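Local coordinates for chlorella virus DNA ligase-adenylate (Chlorella virus, PDB 1FVI), which probably seals nicks in duplex DNA as an ATP-dependent ligase, captured here as the covalent enzyme-adenylate intermediate, at residues A1-N13 with Y171-K185. The protein carries 1 engineered substitution. Sequence-based numbering, arbitrary orientation.
Sequences AITKPLLAATLEN and YKFGRSTLKEGILLK. With AMP (adenosine monophosphate), chain C; SO4 (sulfate ion), chain B.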
# COMPACT_ATOMS: atom_id res chain seq x y z
N ALA A 1 -9.37 24.06 -1.78
CA ALA A 1 -10.19 23.47 -2.83
C ALA A 1 -9.35 22.65 -3.81
O ALA A 1 -8.21 23.00 -4.12
CB ALA A 1 -10.99 24.55 -3.57
N ILE A 2 -9.95 21.58 -4.32
CA ILE A 2 -9.29 20.66 -5.24
C ILE A 2 -10.03 20.61 -6.59
O ILE A 2 -11.22 20.33 -6.65
CB ILE A 2 -9.24 19.23 -4.58
CG1 ILE A 2 -8.37 19.25 -3.31
CG2 ILE A 2 -8.77 18.16 -5.55
CD1 ILE A 2 -8.12 17.87 -2.69
N THR A 3 -9.33 20.88 -7.69
CA THR A 3 -9.97 20.86 -9.00
C THR A 3 -9.89 19.51 -9.71
O THR A 3 -10.72 19.21 -10.57
CB THR A 3 -9.44 21.99 -9.94
OG1 THR A 3 -8.05 21.79 -10.23
CG2 THR A 3 -9.65 23.36 -9.29
N LYS A 4 -8.86 18.73 -9.39
CA LYS A 4 -8.64 17.40 -9.97
C LYS A 4 -7.52 16.76 -9.15
O LYS A 4 -6.67 17.47 -8.61
CB LYS A 4 -8.28 17.46 -11.47
CG LYS A 4 -7.05 18.26 -11.81
CD LYS A 4 -6.86 18.35 -13.31
CE LYS A 4 -8.04 19.09 -13.93
NZ LYS A 4 -7.94 19.21 -15.42
N PRO A 5 -7.50 15.42 -9.03
CA PRO A 5 -6.44 14.83 -8.23
C PRO A 5 -4.99 14.98 -8.70
O PRO A 5 -4.69 15.27 -9.86
CB PRO A 5 -6.89 13.37 -8.09
CG PRO A 5 -7.56 13.12 -9.36
CD PRO A 5 -8.38 14.38 -9.58
N LEU A 6 -4.10 14.85 -7.72
CA LEU A 6 -2.67 14.90 -7.95
C LEU A 6 -2.27 13.51 -8.49
O LEU A 6 -2.61 12.48 -7.90
CB LEU A 6 -1.95 15.14 -6.61
CG LEU A 6 -0.50 15.64 -6.49
CD1 LEU A 6 0.04 15.16 -5.14
CD2 LEU A 6 0.41 15.18 -7.62
N LEU A 7 -1.59 13.49 -9.64
CA LEU A 7 -1.15 12.24 -10.22
C LEU A 7 0.38 12.15 -10.22
O LEU A 7 1.08 13.14 -10.02
CB LEU A 7 -1.75 12.05 -11.61
CG LEU A 7 -3.28 12.06 -11.58
CD1 LEU A 7 -3.81 11.99 -13.00
CD2 LEU A 7 -3.81 10.90 -10.73
N ALA A 8 0.88 10.93 -10.37
CA ALA A 8 2.31 10.68 -10.33
C ALA A 8 3.02 10.43 -11.65
O ALA A 8 2.45 9.95 -12.63
CB ALA A 8 2.59 9.49 -9.37
N ALA A 9 4.29 10.81 -11.66
CA ALA A 9 5.14 10.53 -12.79
C ALA A 9 5.80 9.17 -12.41
O ALA A 9 5.79 8.76 -11.24
CB ALA A 9 6.19 11.62 -12.94
N THR A 10 6.32 8.45 -13.39
CA THR A 10 6.96 7.18 -13.11
C THR A 10 8.47 7.32 -12.90
O THR A 10 9.15 8.03 -13.66
CB THR A 10 6.67 6.17 -14.23
OG1 THR A 10 5.26 5.95 -14.30
CG2 THR A 10 7.39 4.82 -13.97
N LEU A 11 8.96 6.69 -11.84
CA LEU A 11 10.38 6.69 -11.52
C LEU A 11 10.94 5.44 -12.18
O LEU A 11 10.56 4.33 -11.83
CB LEU A 11 10.59 6.62 -10.00
CG LEU A 11 11.98 6.62 -9.34
CD1 LEU A 11 12.64 5.25 -9.45
CD2 LEU A 11 12.86 7.72 -9.90
N GLU A 12 11.80 5.62 -13.18
CA GLU A 12 12.39 4.50 -13.89
C GLU A 12 13.79 4.23 -13.35
O GLU A 12 14.16 3.08 -13.11
CB GLU A 12 12.43 4.76 -15.40
CG GLU A 12 11.05 4.81 -16.08
CD GLU A 12 10.58 6.22 -16.46
OE1 GLU A 12 9.90 6.35 -17.51
OE2 GLU A 12 10.86 7.20 -15.72
N ASN A 13 14.56 5.29 -13.17
CA ASN A 13 15.92 5.16 -12.64
C ASN A 13 15.91 5.60 -11.17
O ASN A 13 15.68 6.78 -10.86
CB ASN A 13 16.90 6.00 -13.48
CG ASN A 13 18.31 6.06 -12.89
OD1 ASN A 13 18.67 5.28 -12.00
ND2 ASN A 13 19.11 7.00 -13.38
N TYR A 171 0.10 20.66 -3.78
CA TYR A 171 -0.93 19.76 -4.27
C TYR A 171 -1.20 20.24 -5.70
O TYR A 171 -1.89 21.24 -5.92
CB TYR A 171 -2.22 19.84 -3.42
CG TYR A 171 -3.17 18.72 -3.77
CD1 TYR A 171 -3.32 17.63 -2.92
CD2 TYR A 171 -3.85 18.71 -4.99
CE1 TYR A 171 -4.13 16.55 -3.29
CE2 TYR A 171 -4.64 17.64 -5.36
CZ TYR A 171 -4.78 16.56 -4.51
OH TYR A 171 -5.57 15.50 -4.89
N LYS A 172 -0.62 19.53 -6.66
CA LYS A 172 -0.77 19.87 -8.07
C LYS A 172 -2.09 19.34 -8.64
O LYS A 172 -2.44 18.18 -8.44
CB LYS A 172 0.41 19.31 -8.88
CG LYS A 172 0.43 19.72 -10.35
CD LYS A 172 1.64 19.16 -11.05
CE LYS A 172 1.59 19.42 -12.54
NZ LYS A 172 2.80 18.93 -13.26
N PHE A 173 -2.81 20.21 -9.36
CA PHE A 173 -4.08 19.80 -9.97
C PHE A 173 -3.73 19.18 -11.32
O PHE A 173 -4.04 19.73 -12.38
CB PHE A 173 -5.02 21.01 -10.12
CG PHE A 173 -5.30 21.72 -8.82
CD1 PHE A 173 -5.52 23.09 -8.79
CD2 PHE A 173 -5.39 21.01 -7.62
CE1 PHE A 173 -5.84 23.74 -7.58
CE2 PHE A 173 -5.70 21.65 -6.41
CZ PHE A 173 -5.93 23.01 -6.39
N GLY A 174 -3.08 18.03 -11.27
CA GLY A 174 -2.65 17.35 -12.48
C GLY A 174 -1.53 16.38 -12.16
O GLY A 174 -1.19 16.16 -10.99
N ARG A 175 -0.93 15.81 -13.20
CA ARG A 175 0.15 14.85 -13.01
C ARG A 175 1.52 15.49 -12.85
O ARG A 175 1.92 16.36 -13.62
CB ARG A 175 0.15 13.86 -14.16
CG ARG A 175 1.13 12.69 -13.98
CD ARG A 175 1.06 11.76 -15.19
NE ARG A 175 0.10 10.65 -15.05
CZ ARG A 175 -1.20 10.73 -15.25
NH1 ARG A 175 -1.76 11.88 -15.63
NH2 ARG A 175 -1.96 9.65 -15.04
N SER A 176 2.24 15.06 -11.83
CA SER A 176 3.59 15.55 -11.54
C SER A 176 4.55 15.08 -12.63
O SER A 176 4.33 14.05 -13.27
CB SER A 176 4.07 14.95 -10.20
OG SER A 176 5.38 15.35 -9.86
N THR A 177 5.58 15.86 -12.89
CA THR A 177 6.58 15.45 -13.86
C THR A 177 7.68 14.83 -13.00
O THR A 177 7.65 14.95 -11.77
CB THR A 177 7.15 16.64 -14.66
OG1 THR A 177 7.93 17.46 -13.79
CG2 THR A 177 6.03 17.46 -15.25
N LEU A 178 8.64 14.14 -13.61
CA LEU A 178 9.72 13.54 -12.84
C LEU A 178 10.56 14.64 -12.20
O LEU A 178 10.85 14.56 -11.00
CB LEU A 178 10.58 12.63 -13.73
CG LEU A 178 11.69 11.83 -13.03
CD1 LEU A 178 11.13 10.87 -11.96
CD2 LEU A 178 12.44 11.05 -14.09
N LYS A 179 10.86 15.68 -12.97
CA LYS A 179 11.67 16.81 -12.49
C LYS A 179 11.04 17.51 -11.29
O LYS A 179 11.75 17.94 -10.38
CB LYS A 179 11.89 17.84 -13.59
CG LYS A 179 12.75 17.37 -14.76
CD LYS A 179 12.78 18.45 -15.84
CE LYS A 179 13.37 17.96 -17.16
NZ LYS A 179 13.28 19.02 -18.20
N GLU A 180 9.72 17.65 -11.30
CA GLU A 180 9.03 18.28 -10.18
C GLU A 180 9.20 17.45 -8.91
O GLU A 180 9.29 18.00 -7.80
CB GLU A 180 7.54 18.45 -10.49
CG GLU A 180 7.22 19.67 -11.31
CD GLU A 180 5.81 19.66 -11.89
OE1 GLU A 180 5.14 18.61 -11.85
OE2 GLU A 180 5.38 20.70 -12.41
N GLY A 181 9.24 16.13 -9.07
CA GLY A 181 9.40 15.24 -7.94
C GLY A 181 8.34 15.44 -6.87
O GLY A 181 8.61 15.21 -5.70
N ILE A 182 7.13 15.83 -7.28
CA ILE A 182 6.03 16.09 -6.34
C ILE A 182 5.40 14.78 -5.92
O ILE A 182 5.17 14.54 -4.73
CB ILE A 182 4.95 17.04 -6.96
CG1 ILE A 182 5.53 18.45 -7.16
CG2 ILE A 182 3.71 17.13 -6.08
CD1 ILE A 182 4.64 19.33 -8.00
N LEU A 183 5.16 13.92 -6.90
CA LEU A 183 4.56 12.61 -6.64
C LEU A 183 5.11 11.67 -7.69
O LEU A 183 4.92 11.90 -8.88
CB LEU A 183 3.03 12.67 -6.73
CG LEU A 183 2.16 11.74 -5.89
CD1 LEU A 183 1.16 11.04 -6.79
CD2 LEU A 183 2.98 10.74 -5.00
N LEU A 184 5.79 10.62 -7.23
CA LEU A 184 6.40 9.63 -8.12
C LEU A 184 6.05 8.20 -7.72
O LEU A 184 5.96 7.88 -6.53
CB LEU A 184 7.93 9.77 -8.12
CG LEU A 184 8.62 11.14 -8.31
CD1 LEU A 184 10.12 10.95 -8.14
CD2 LEU A 184 8.30 11.75 -9.67
N LYS A 185 5.83 7.35 -8.71
CA LYS A 185 5.54 5.95 -8.43
C LYS A 185 6.75 5.08 -8.79
O LYS A 185 7.41 5.27 -9.82
CB LYS A 185 4.23 5.47 -9.08
CG LYS A 185 3.99 5.80 -10.52
CD LYS A 185 2.55 5.47 -10.87
CE LYS A 185 2.31 5.46 -12.36
NZ LYS A 185 0.96 4.95 -12.70
P AMP C . 0.09 2.28 -10.18
O1P AMP C . 0.74 2.52 -11.46
O3P AMP C . -1.21 1.53 -10.68
O5' AMP C . -0.47 3.57 -9.64
C5' AMP C . -1.34 3.56 -8.40
C4' AMP C . -2.36 4.67 -8.38
O4' AMP C . -2.80 4.79 -7.03
C3' AMP C . -1.79 6.05 -8.79
O3' AMP C . -2.67 6.86 -9.56
C2' AMP C . -1.57 6.76 -7.49
O2' AMP C . -1.75 8.16 -7.66
C1' AMP C . -2.54 6.07 -6.51
N9 AMP C . -1.93 5.92 -5.20
C8 AMP C . -1.89 4.74 -4.50
N7 AMP C . -1.28 4.91 -3.36
C5 AMP C . -0.89 6.24 -3.28
C6 AMP C . -0.21 6.99 -2.32
N6 AMP C . 0.24 6.46 -1.15
N1 AMP C . -0.00 8.29 -2.61
C2 AMP C . -0.44 8.80 -3.74
N3 AMP C . -1.09 8.21 -4.74
C4 AMP C . -1.31 6.88 -4.48
S SO4 B . -2.37 6.25 -13.02
O1 SO4 B . -3.07 7.17 -13.90
O2 SO4 B . -1.08 6.85 -12.54
O3 SO4 B . -2.05 4.89 -13.71
O4 SO4 B . -3.26 5.89 -11.83
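L6 lays its CB over one face of the Y171 ring in a CH-pi contact, 4.1 Å from the ring centroid and nearer the ring's margin than its middle, while CD1 of I2 comes over the opposite face. A tyrosine suits this slot because its faces take carbon from L6 and I2 while its hydroxyl can make hydrogen bonds: Y171 OH accepts one from L6 N (3.3 Å) and is also hydrogen-bonded to D64. With CG of L6 anti to its own backbone N (chi1 -162°), the branched end carries on past the ring, and L6 CD2 settles 3.7 Å from L183 CB and close to CG2 of I182.

Next along the chain, L7 crosses R175 at a slant. Its CB sits over the centre of one guanidinium face and its CD1 lies beside NH1, so a leucine covers the flat side of the arginine while the edge meets a sulfate, probably from the crystallisation liquor, R175 NH2 standing 2.9 Å from SO4 O1. Backbone bonds on both sides of R175, L7 N to G174 O and S176 N to L7 O, hold this pair in step.

Around A9 and T10 the N-terminal segment forms the edge strand of the mixed sheet of the nucleotidyltransferase domain, parallel to the strand starting at L184. A9 N binds L183 O, A9 O receives K185 N at 2.9 Å, and L11 N returns to K185 O. Small residues fit here: A8 CB is pressed against L183 CD1 at 3.3 Å, closer than two carbons normally sit. A9 CB, for its part, lies against S176 O and the end of L184. On the face opposite A9 and L184, K185 slants across T10, its CE 3.6 Å from T10 OG1. Running nearly straight past CG, its chain brings NZ to both AMP O1P (2.7 Å) and the sulfate, near K26, the lysine that carries the adenylate.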